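Local coordinates for AimR transcriptional regulator (Bacillus phage phi3T, PDB 5ZVV), which activates transcription of the aimX locus as a homodimer in the phage lysis-lysogeny switch and is turned into an inactive monomer by the arbitrium peptide, at residues N205-L208 against E209-H213; F229-L232 against T233-N236; Y330-Y333 against K334-S338. One frame throughout, in Å; residues are numbered along the deposited sequence.

Contact 1 of 3, residues N205-L208 against E209-H213; sequences NSLL and EARQH
The guanidinium of Arg211 has Leu207 CB over one face, 3.9 Å above its plane and displaced toward the rim, while Leu208 CD2 approaches obliquely and comes within 3.8 Å of NH1. This is the first turn of helix 207-220, entered directly from a Schellman motif: Asn205, with positive phi, is the C-prime residue that ends helix 184-203, and Ser206 takes the N-cap position of the next helix. At the other flat group, the His213 ring, Glu209 OE2 lies at the edge and in the ring plane, one turn back along the helix. Extended from CG to NE, the Arg211 chain runs back toward the start of the helix, and both leucine side chains cross it at a slant. Its polar end is fixed outside the turn, with NH2 in a salt bridge to Glu241 and NE hydrogen-bonded to Thr237 OG1, so the headgroup ties this turn to the end of helix 224-237 and the loop beyond it. The backbone ladder starts with Ala210 N to Ser206 O, at 3.1 Å and 160°, and continues with Arg211 N to Leu207 O at 2.9 Å. Ser206 makes no capping bond with its side chain; with OG anti to the backbone N (chi1 -176°), the hydroxyl instead donates to Glu209 OE1 at 3.1 Å, meeting that oxygen on its anti side, 31° out of the carboxylate plane.

Contact 2 of 3, residues F229-L232 against T233-N236; sequences FAYL and TIGN
Four consecutive i to i+4 bonds join Phe229-Leu232 to Thr233-Asn236, and the straightest, Gly235 N to Tyr231 O, has an N-H...O angle of 171°. Phe229 O is gripped twice by Thr233. The amide N approaches from above the carbonyl plane, 40° out of it, whereas OG1 donates at 2.7 Å from nearer the plane. The chi1 of -61° places OG1 beside the threonine's own N, facing back down the helix, which lets both donors reach one acceptor. Asn199 OD1 of helix 184-203 also lies within hydrogen-bonding distance of OG1, so the two oxygens share or compete for its one hydrogen. On another side, Ile234 CD1 reaches the Tyr231 ring obliquely, 4.4 Å from CD1 of the tyrosine, and Ile234 CG1 passes 3.4 Å from Ala230 O. The Asn236 amide, its CG 3.0 Å from Leu232 O, is held through OD1, which is hydrogen-bonded to Tyr250 OH. Ala230 and Thr233 pack against helices 184-203 and 207-220, while Leu232 meets helix 260-277 and Ile234 meets helix 243-252. Such covering by sequence neighbours on several sides is consistent with the stacked helical hairpins of a TPR-like superhelix, the clan in which AimR is placed.

Contact 3 of 3, residues Y330-Y333 against K334-S338; sequences YYYY and KGLIS
Lys334 lies alongside the Tyr330 ring, the two side chains pointing the same way. Its CB sits 3.6 Å from Tyr330 O, which accepts the lysine's own amide N. CG then passes over one face of the ring in a CH-pi contact, 4.1 Å from the centroid and 19° off the normal. Bends at chi2 and chi3 (-84° and -68°) keep the rest of the chain beside the ring: CD is 3.9 Å from Tyr330 OH, CE 4.0 Å and NZ 4.2 Å from the same oxygen, which itself makes a weak hydrogen bond to Leu314 O. In the helical-repeat fold of AimR, assigned to the TPR clan, this turn of helix 324-338 lies between helices 307-318 and 341-353, with helix 291-304 also packed against it. Leu336 repeats the i to i+4 pattern on Tyr332, lying across the ring with CG over one face, 4.3 Å from its centroid. With Tyr332 CG anti to the backbone N, the ring stands out from the helix and leans slightly toward its C-terminal end, where this leucine lies. Leu336 CD1 serves two aromatics: it touches Tyr332 CE2 at 3.7 Å and lies at the edge of the Tyr333 ring. Tyr333 also meets the Phe299 ring.

Contacts 1 and 2 occupy successive helices, 207-220 and 224-237; their centres are 10 Å apart and their nearest atoms about 4 Å, without touching. The Arg211 headgroup ties contact 1 to the residue after Asn236, and Thr233 packs on Ser214, just past His213. Tyr358 joins the pair more loosely: it touches Leu207, and its OH forms a weak hydrogen bond with Asn236 O. Contact 3 is remote, its centre 29 Å from that of contact 1 and 26 Å from that of contact 2, with nearest atoms about 15 and 12 Å away. Each contact is local, within one helix or, for contact 1, at its start, and none is touched by the second subunit of the dimer.

Contact 1 of 3, residues N205-L208 against E209-H213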
ATOM      1  N   ASN A 205     -11.424  -1.848 -12.941  1.00 30.89           N
ATOM      2  CA  ASN A 205     -12.522  -1.727 -13.900  1.00 30.40           C
ATOM      3  C   ASN A 205     -12.137  -0.838 -15.083  1.00 30.09           C
ATOM      4  O   ASN A 205     -12.967  -0.103 -15.622  1.00 27.01           O
ATOM      5  CB  ASN A 205     -13.801  -1.215 -13.226  1.00 30.77           C
ATOM      6  CG  ASN A 205     -15.050  -1.502 -14.041  1.00 32.83           C
ATOM      7  OD1 ASN A 205     -15.143  -2.527 -14.715  1.00 37.87           O
ATOM      8  ND2 ASN A 205     -16.014  -0.590 -13.987  1.00 32.96           N
ATOM      9  N   SER A 206     -10.870  -0.894 -15.489  1.00 25.53           N
ATOM     10  CA  SER A 206     -10.391  -0.219 -16.695  1.00 28.50           C
ATOM     11  C   SER A 206     -10.242  -1.295 -17.765  1.00 26.48           C
ATOM     12  O   SER A 206      -9.168  -1.866 -17.960  1.00 25.59           O
ATOM     13  CB  SER A 206      -9.083   0.518 -16.429  1.00 32.85           C
ATOM     14  OG  SER A 206      -8.671   1.251 -17.572  1.00 34.15           O
ATOM     15  N   LEU A 207     -11.341  -1.567 -18.471  1.00 25.11           N
ATOM     16  CA  LEU A 207     -11.399  -2.750 -19.323  1.00 22.87           C
ATOM     17  C   LEU A 207     -10.541  -2.587 -20.571  1.00 27.30           C
ATOM     18  O   LEU A 207      -9.838  -3.523 -20.970  1.00 29.66           O
ATOM     19  CB  LEU A 207     -12.850  -3.052 -19.695  1.00 25.41           C
ATOM     20  CG  LEU A 207     -13.836  -3.143 -18.527  1.00 23.22           C
ATOM     21  CD1 LEU A 207     -15.213  -3.594 -19.006  1.00 24.61           C
ATOM     22  CD2 LEU A 207     -13.314  -4.067 -17.436  1.00 25.94           C
ATOM     23  N   LEU A 208     -10.586  -1.411 -21.205  1.00 21.97           N
ATOM     24  CA  LEU A 208      -9.803  -1.201 -22.419  1.00 23.51           C
ATOM     25  C   LEU A 208      -8.311  -1.303 -22.134  1.00 23.63           C
ATOM     26  O   LEU A 208      -7.557  -1.880 -22.925  1.00 27.82           O
ATOM     27  CB  LEU A 208     -10.136   0.159 -23.036  1.00 30.25           C
ATOM     28  CG  LEU A 208     -11.577   0.373 -23.500  1.00 38.60           C
ATOM     29  CD1 LEU A 208     -11.743   1.762 -24.101  1.00 32.76           C
ATOM     30  CD2 LEU A 208     -11.988  -0.702 -24.495  1.00 37.38           C
ATOM     31  N   GLU A 209      -7.869  -0.744 -21.008  1.00 22.68           N
ATOM     32  CA  GLU A 209      -6.466  -0.841 -20.619  1.00 26.41           C
ATOM     33  C   GLU A 209      -6.058  -2.293 -20.384  1.00 26.42           C
ATOM     34  O   GLU A 209      -4.989  -2.731 -20.833  1.00 26.94           O
ATOM     35  CB  GLU A 209      -6.241   0.003 -19.366  1.00 24.80           C
ATOM     36  CG  GLU A 209      -4.806   0.339 -19.046  1.00 33.87           C
ATOM     37  CD  GLU A 209      -4.711   1.374 -17.941  1.00 37.57           C
ATOM     38  OE1 GLU A 209      -5.718   2.075 -17.700  1.00 32.50           O
ATOM     39  OE2 GLU A 209      -3.641   1.480 -17.310  1.00 36.93           O
ATOM     40  N   ALA A 210      -6.906  -3.058 -19.690  1.00 20.00           N
ATOM     41  CA  ALA A 210      -6.605  -4.463 -19.434  1.00 25.54           C
ATOM     42  C   ALA A 210      -6.509  -5.251 -20.734  1.00 23.28           C
ATOM     43  O   ALA A 210      -5.598  -6.070 -20.908  1.00 24.79           O
ATOM     44  CB  ALA A 210      -7.669  -5.067 -18.519  1.00 19.03           C
ATOM     45  N   ARG A 211      -7.440  -5.013 -21.663  1.00 21.89           N
ATOM     46  CA  ARG A 211      -7.373  -5.675 -22.961  1.00 25.37           C
ATOM     47  C   ARG A 211      -6.115  -5.270 -23.720  1.00 22.62           C
ATOM     48  O   ARG A 211      -5.498  -6.100 -24.396  1.00 26.15           O
ATOM     49  CB  ARG A 211      -8.622  -5.353 -23.780  1.00 26.99           C
ATOM     50  CG  ARG A 211      -9.913  -5.862 -23.160  1.00 22.04           C
ATOM     51  CD  ARG A 211     -11.134  -5.348 -23.907  1.00 19.00           C
ATOM     52  NE  ARG A 211     -12.357  -5.566 -23.138  1.00 24.68           N
ATOM     53  CZ  ARG A 211     -13.524  -4.993 -23.408  1.00 29.59           C
ATOM     54  NH1 ARG A 211     -13.636  -4.158 -24.433  1.00 34.51           N
ATOM     55  NH2 ARG A 211     -14.580  -5.249 -22.648  1.00 28.61           N
ATOM     56  N   GLN A 212      -5.724  -3.997 -23.625  1.00 25.54           N
ATOM     57  CA  GLN A 212      -4.502  -3.538 -24.281  1.00 25.26           C
ATOM     58  C   GLN A 212      -3.291  -4.306 -23.775  1.00 22.65           C
ATOM     59  O   GLN A 212      -2.498  -4.837 -24.565  1.00 20.21           O
ATOM     60  CB  GLN A 212      -4.308  -2.041 -24.050  1.00 32.69           C
ATOM     61  CG  GLN A 212      -5.181  -1.138 -24.895  1.00 33.82           C
ATOM     62  CD  GLN A 212      -4.966   0.331 -24.572  1.00 46.74           C
ATOM     63  OE1 GLN A 212      -4.756   0.700 -23.414  1.00 43.92           O
ATOM     64  NE2 GLN A 212      -5.005   1.178 -25.596  1.00 43.56           N
ATOM     65  N   HIS A 213      -3.131  -4.374 -22.449  1.00 25.48           N
ATOM     66  CA  HIS A 213      -1.980  -5.073 -21.885  1.00 21.54           C
ATOM     67  C   HIS A 213      -2.020  -6.561 -22.213  1.00 20.96           C
ATOM     68  O   HIS A 213      -0.981  -7.162 -22.517  1.00 18.44           O
ATOM     69  CB  HIS A 213      -1.920  -4.851 -20.373  1.00 22.01           C
ATOM     70  CG  HIS A 213      -1.646  -3.432 -19.978  1.00 29.16           C
ATOM     71  ND1 HIS A 213      -0.474  -2.783 -20.305  1.00 29.86           N
ATOM     72  CD2 HIS A 213      -2.387  -2.541 -19.279  1.00 27.40           C
ATOM     73  CE1 HIS A 213      -0.507  -1.552 -19.825  1.00 29.77           C
ATOM     74  NE2 HIS A 213      -1.658  -1.380 -19.199  1.00 24.97           N
TER

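Contact 2 of 3, residues F229-L232 against T233-N236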
ATOM      1  N   PHE A 229      -3.097 -16.779 -19.251  1.00 17.15           N
ATOM      2  CA  PHE A 229      -3.635 -15.745 -18.374  1.00 17.85           C
ATOM      3  C   PHE A 229      -4.043 -14.490 -19.137  1.00 20.82           C
ATOM      4  O   PHE A 229      -4.886 -13.730 -18.650  1.00 21.94           O
ATOM      5  CB  PHE A 229      -2.632 -15.407 -17.273  1.00 16.29           C
ATOM      6  CG  PHE A 229      -2.602 -16.424 -16.170  1.00 23.12           C
ATOM      7  CD1 PHE A 229      -3.688 -16.567 -15.319  1.00 23.34           C
ATOM      8  CD2 PHE A 229      -1.508 -17.252 -15.995  1.00 25.09           C
ATOM      9  CE1 PHE A 229      -3.679 -17.509 -14.308  1.00 24.38           C
ATOM     10  CE2 PHE A 229      -1.490 -18.199 -14.984  1.00 22.16           C
ATOM     11  CZ  PHE A 229      -2.577 -18.326 -14.139  1.00 25.08           C
ATOM     12  N   ALA A 230      -3.488 -14.269 -20.329  1.00 17.13           N
ATOM     13  CA  ALA A 230      -3.901 -13.124 -21.130  1.00 19.48           C
ATOM     14  C   ALA A 230      -5.318 -13.309 -21.664  1.00 18.18           C
ATOM     15  O   ALA A 230      -6.167 -12.420 -21.518  1.00 19.13           O
ATOM     16  CB  ALA A 230      -2.912 -12.903 -22.271  1.00 17.36           C
ATOM     17  N   TYR A 231      -5.593 -14.462 -22.288  1.00 17.58           N
ATOM     18  CA  TYR A 231      -6.950 -14.723 -22.766  1.00 19.66           C
ATOM     19  C   TYR A 231      -7.931 -14.871 -21.610  1.00 18.01           C
ATOM     20  O   TYR A 231      -9.099 -14.482 -21.734  1.00 21.47           O
ATOM     21  CB  TYR A 231      -6.969 -15.968 -23.654  1.00 18.72           C
ATOM     22  CG  TYR A 231      -6.436 -15.709 -25.040  1.00 19.57           C
ATOM     23  CD1 TYR A 231      -7.137 -14.903 -25.931  1.00 20.15           C
ATOM     24  CD2 TYR A 231      -5.231 -16.256 -25.459  1.00 20.25           C
ATOM     25  CE1 TYR A 231      -6.657 -14.655 -27.201  1.00 23.20           C
ATOM     26  CE2 TYR A 231      -4.739 -16.012 -26.728  1.00 26.27           C
ATOM     27  CZ  TYR A 231      -5.457 -15.210 -27.595  1.00 25.04           C
ATOM     28  OH  TYR A 231      -4.976 -14.961 -28.859  1.00 26.40           O
ATOM     29  N   LEU A 232      -7.473 -15.427 -20.487  1.00 20.04           N
ATOM     30  CA  LEU A 232      -8.287 -15.443 -19.279  1.00 18.77           C
ATOM     31  C   LEU A 232      -8.672 -14.027 -18.864  1.00 20.06           C
ATOM     32  O   LEU A 232      -9.830 -13.765 -18.515  1.00 23.10           O
ATOM     33  CB  LEU A 232      -7.525 -16.151 -18.157  1.00 23.25           C
ATOM     34  CG  LEU A 232      -8.319 -16.698 -16.974  1.00 26.31           C
ATOM     35  CD1 LEU A 232      -9.255 -17.807 -17.431  1.00 25.07           C
ATOM     36  CD2 LEU A 232      -7.373 -17.198 -15.887  1.00 26.83           C
ATOM     37  N   THR A 233      -7.716 -13.094 -18.921  1.00 19.40           N
ATOM     38  CA  THR A 233      -8.002 -11.716 -18.531  1.00 20.48           C
ATOM     39  C   THR A 233      -8.963 -11.048 -19.508  1.00 18.14           C
ATOM     40  O   THR A 233      -9.885 -10.340 -19.088  1.00 17.33           O
ATOM     41  CB  THR A 233      -6.705 -10.911 -18.427  1.00 20.27           C
ATOM     42  OG1 THR A 233      -5.854 -11.495 -17.434  1.00 20.50           O
ATOM     43  CG2 THR A 233      -7.002  -9.469 -18.038  1.00 23.11           C
ATOM     44  N   ILE A 234      -8.764 -11.254 -20.814  1.00 17.17           N
ATOM     45  CA  ILE A 234      -9.663 -10.664 -21.806  1.00 20.98           C
ATOM     46  C   ILE A 234     -11.090 -11.157 -21.586  1.00 22.85           C
ATOM     47  O   ILE A 234     -12.043 -10.366 -21.472  1.00 23.42           O
ATOM     48  CB  ILE A 234      -9.165 -10.979 -23.230  1.00 21.64           C
ATOM     49  CG1 ILE A 234      -7.846 -10.249 -23.505  1.00 23.78           C
ATOM     50  CG2 ILE A 234     -10.219 -10.614 -24.274  1.00 19.38           C
ATOM     51  CD1 ILE A 234      -7.196 -10.618 -24.822  1.00 18.44           C
ATOM     52  N   GLY A 235     -11.252 -12.482 -21.505  1.00 21.95           N
ATOM     53  CA  GLY A 235     -12.561 -13.037 -21.214  1.00 20.88           C
ATOM     54  C   GLY A 235     -13.162 -12.466 -19.946  1.00 16.66           C
ATOM     55  O   GLY A 235     -14.362 -12.196 -19.884  1.00 20.64           O
ATOM     56  N   ASN A 236     -12.331 -12.260 -18.920  1.00 19.74           N
ATOM     57  CA  ASN A 236     -12.828 -11.652 -17.690  1.00 21.25           C
ATOM     58  C   ASN A 236     -13.314 -10.228 -17.934  1.00 22.18           C
ATOM     59  O   ASN A 236     -14.317  -9.799 -17.351  1.00 23.34           O
ATOM     60  CB  ASN A 236     -11.748 -11.671 -16.610  1.00 24.46           C
ATOM     61  CG  ASN A 236     -11.493 -13.060 -16.067  1.00 21.35           C
ATOM     62  OD1 ASN A 236     -12.284 -13.974 -16.284  1.00 23.45           O
ATOM     63  ND2 ASN A 236     -10.388 -13.224 -15.351  1.00 20.82           N
TER

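Contact 3 of 3, residues Y330-Y333 against K334-S338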
ATOM      1  N   TYR A 330     -19.611 -14.968  -1.973  1.00 20.62           N
ATOM      2  CA  TYR A 330     -20.380 -15.829  -1.077  1.00 22.76           C
ATOM      3  C   TYR A 330     -21.693 -15.174  -0.672  1.00 25.86           C
ATOM      4  O   TYR A 330     -22.769 -15.772  -0.804  1.00 25.27           O
ATOM      5  CB  TYR A 330     -19.532 -16.166   0.153  1.00 23.16           C
ATOM      6  CG  TYR A 330     -20.257 -16.891   1.268  1.00 23.28           C
ATOM      7  CD1 TYR A 330     -20.380 -18.275   1.262  1.00 24.94           C
ATOM      8  CD2 TYR A 330     -20.794 -16.192   2.341  1.00 25.07           C
ATOM      9  CE1 TYR A 330     -21.033 -18.939   2.284  1.00 23.70           C
ATOM     10  CE2 TYR A 330     -21.450 -16.847   3.368  1.00 28.74           C
ATOM     11  CZ  TYR A 330     -21.568 -18.219   3.335  1.00 32.62           C
ATOM     12  OH  TYR A 330     -22.220 -18.869   4.359  1.00 35.30           O
ATOM     13  N   TYR A 331     -21.627 -13.936  -0.179  1.00 26.66           N
ATOM     14  CA  TYR A 331     -22.851 -13.242   0.191  1.00 30.31           C
ATOM     15  C   TYR A 331     -23.682 -12.846  -1.023  1.00 28.24           C
ATOM     16  O   TYR A 331     -24.896 -12.656  -0.885  1.00 28.48           O
ATOM     17  CB  TYR A 331     -22.525 -12.001   1.022  1.00 30.00           C
ATOM     18  CG  TYR A 331     -21.883 -12.306   2.357  1.00 30.00           C
ATOM     19  CD1 TYR A 331     -22.660 -12.568   3.479  1.00 30.00           C
ATOM     20  CD2 TYR A 331     -20.503 -12.335   2.494  1.00 30.00           C
ATOM     21  CE1 TYR A 331     -22.078 -12.848   4.700  1.00 30.00           C
ATOM     22  CE2 TYR A 331     -19.910 -12.615   3.712  1.00 30.00           C
ATOM     23  CZ  TYR A 331     -20.703 -12.870   4.811  1.00 30.00           C
ATOM     24  OH  TYR A 331     -20.121 -13.148   6.027  1.00 30.00           O
ATOM     25  N   TYR A 332     -23.072 -12.733  -2.209  1.00 28.66           N
ATOM     26  CA  TYR A 332     -23.884 -12.556  -3.410  1.00 28.93           C
ATOM     27  C   TYR A 332     -24.768 -13.776  -3.656  1.00 26.95           C
ATOM     28  O   TYR A 332     -25.961 -13.643  -3.953  1.00 28.83           O
ATOM     29  CB  TYR A 332     -22.998 -12.277  -4.625  1.00 27.94           C
ATOM     30  CG  TYR A 332     -23.767 -12.237  -5.928  1.00 29.02           C
ATOM     31  CD1 TYR A 332     -24.691 -11.230  -6.180  1.00 29.51           C
ATOM     32  CD2 TYR A 332     -23.574 -13.206  -6.904  1.00 28.43           C
ATOM     33  CE1 TYR A 332     -25.400 -11.190  -7.365  1.00 26.47           C
ATOM     34  CE2 TYR A 332     -24.279 -13.171  -8.095  1.00 25.48           C
ATOM     35  CZ  TYR A 332     -25.190 -12.162  -8.318  1.00 25.54           C
ATOM     36  OH  TYR A 332     -25.893 -12.123  -9.500  1.00 27.52           O
ATOM     37  N   TYR A 333     -24.202 -14.979  -3.523  1.00 26.92           N
ATOM     38  CA  TYR A 333     -24.996 -16.193  -3.720  1.00 27.11           C
ATOM     39  C   TYR A 333     -26.027 -16.370  -2.610  1.00 28.79           C
ATOM     40  O   TYR A 333     -27.178 -16.750  -2.874  1.00 24.39           O
ATOM     41  CB  TYR A 333     -24.076 -17.409  -3.800  1.00 21.37           C
ATOM     42  CG  TYR A 333     -23.019 -17.286  -4.870  1.00 20.33           C
ATOM     43  CD1 TYR A 333     -23.343 -16.842  -6.145  1.00 19.11           C
ATOM     44  CD2 TYR A 333     -21.693 -17.598  -4.602  1.00 16.85           C
ATOM     45  CE1 TYR A 333     -22.379 -16.723  -7.126  1.00 16.73           C
ATOM     46  CE2 TYR A 333     -20.721 -17.483  -5.576  1.00 19.26           C
ATOM     47  CZ  TYR A 333     -21.072 -17.043  -6.836  1.00 17.20           C
ATOM     48  OH  TYR A 333     -20.106 -16.927  -7.805  1.00 16.35           O
ATOM     49  N   LYS A 334     -25.629 -16.108  -1.361  1.00 27.85           N
ATOM     50  CA  LYS A 334     -26.589 -16.131  -0.263  1.00 31.20           C
ATOM     51  C   LYS A 334     -27.743 -15.175  -0.530  1.00 32.34           C
ATOM     52  O   LYS A 334     -28.893 -15.472  -0.191  1.00 32.23           O
ATOM     53  CB  LYS A 334     -25.900 -15.777   1.055  1.00 29.15           C
ATOM     54  CG  LYS A 334     -24.815 -16.750   1.476  1.00 25.81           C
ATOM     55  CD  LYS A 334     -25.388 -17.942   2.214  1.00 35.63           C
ATOM     56  CE  LYS A 334     -25.945 -17.530   3.567  1.00 39.78           C
ATOM     57  NZ  LYS A 334     -26.447 -18.700   4.332  1.00 35.93           N
ATOM     58  N   GLY A 335     -27.455 -14.024  -1.141  1.00 31.80           N
ATOM     59  CA  GLY A 335     -28.521 -13.106  -1.503  1.00 30.49           C
ATOM     60  C   GLY A 335     -29.387 -13.639  -2.625  1.00 31.57           C
ATOM     61  O   GLY A 335     -30.608 -13.455  -2.618  1.00 29.84           O
ATOM     62  N   LEU A 336     -28.772 -14.301  -3.609  1.00 28.80           N
ATOM     63  CA  LEU A 336     -29.554 -14.937  -4.664  1.00 32.16           C
ATOM     64  C   LEU A 336     -30.549 -15.931  -4.083  1.00 32.19           C
ATOM     65  O   LEU A 336     -31.686 -16.030  -4.557  1.00 32.90           O
ATOM     66  CB  LEU A 336     -28.633 -15.628  -5.669  1.00 31.19           C
ATOM     67  CG  LEU A 336     -27.888 -14.720  -6.649  1.00 31.24           C
ATOM     68  CD1 LEU A 336     -27.048 -15.549  -7.608  1.00 30.34           C
ATOM     69  CD2 LEU A 336     -28.863 -13.841  -7.411  1.00 31.64           C
ATOM     70  N   ILE A 337     -30.147 -16.667  -3.046  1.00 28.96           N
ATOM     71  CA  ILE A 337     -31.067 -17.614  -2.424  1.00 31.35           C
ATOM     72  C   ILE A 337     -32.112 -16.880  -1.590  1.00 37.13           C
ATOM     73  O   ILE A 337     -33.321 -17.072  -1.767  1.00 32.55           O
ATOM     74  CB  ILE A 337     -30.290 -18.641  -1.580  1.00 31.67           C
ATOM     75  CG1 ILE A 337     -29.543 -19.622  -2.487  1.00 26.16           C
ATOM     76  CG2 ILE A 337     -31.229 -19.376  -0.628  1.00 24.90           C
ATOM     77  CD1 ILE A 337     -28.707 -20.634  -1.734  1.00 24.05           C
ATOM     78  N   SER A 338     -31.664 -16.016  -0.678  1.00 37.96           N
ATOM     79  CA  SER A 338     -32.561 -15.431   0.314  1.00 36.85           C
ATOM     80  C   SER A 338     -33.420 -14.311  -0.257  1.00 40.25           C
ATOM     81  O   SER A 338     -34.510 -14.053   0.265  1.00 41.14           O
ATOM     82  CB  SER A 338     -31.756 -14.895   1.498  1.00 36.40           C
ATOM     83  OG  SER A 338     -31.064 -13.709   1.143  1.00 34.57           O
TER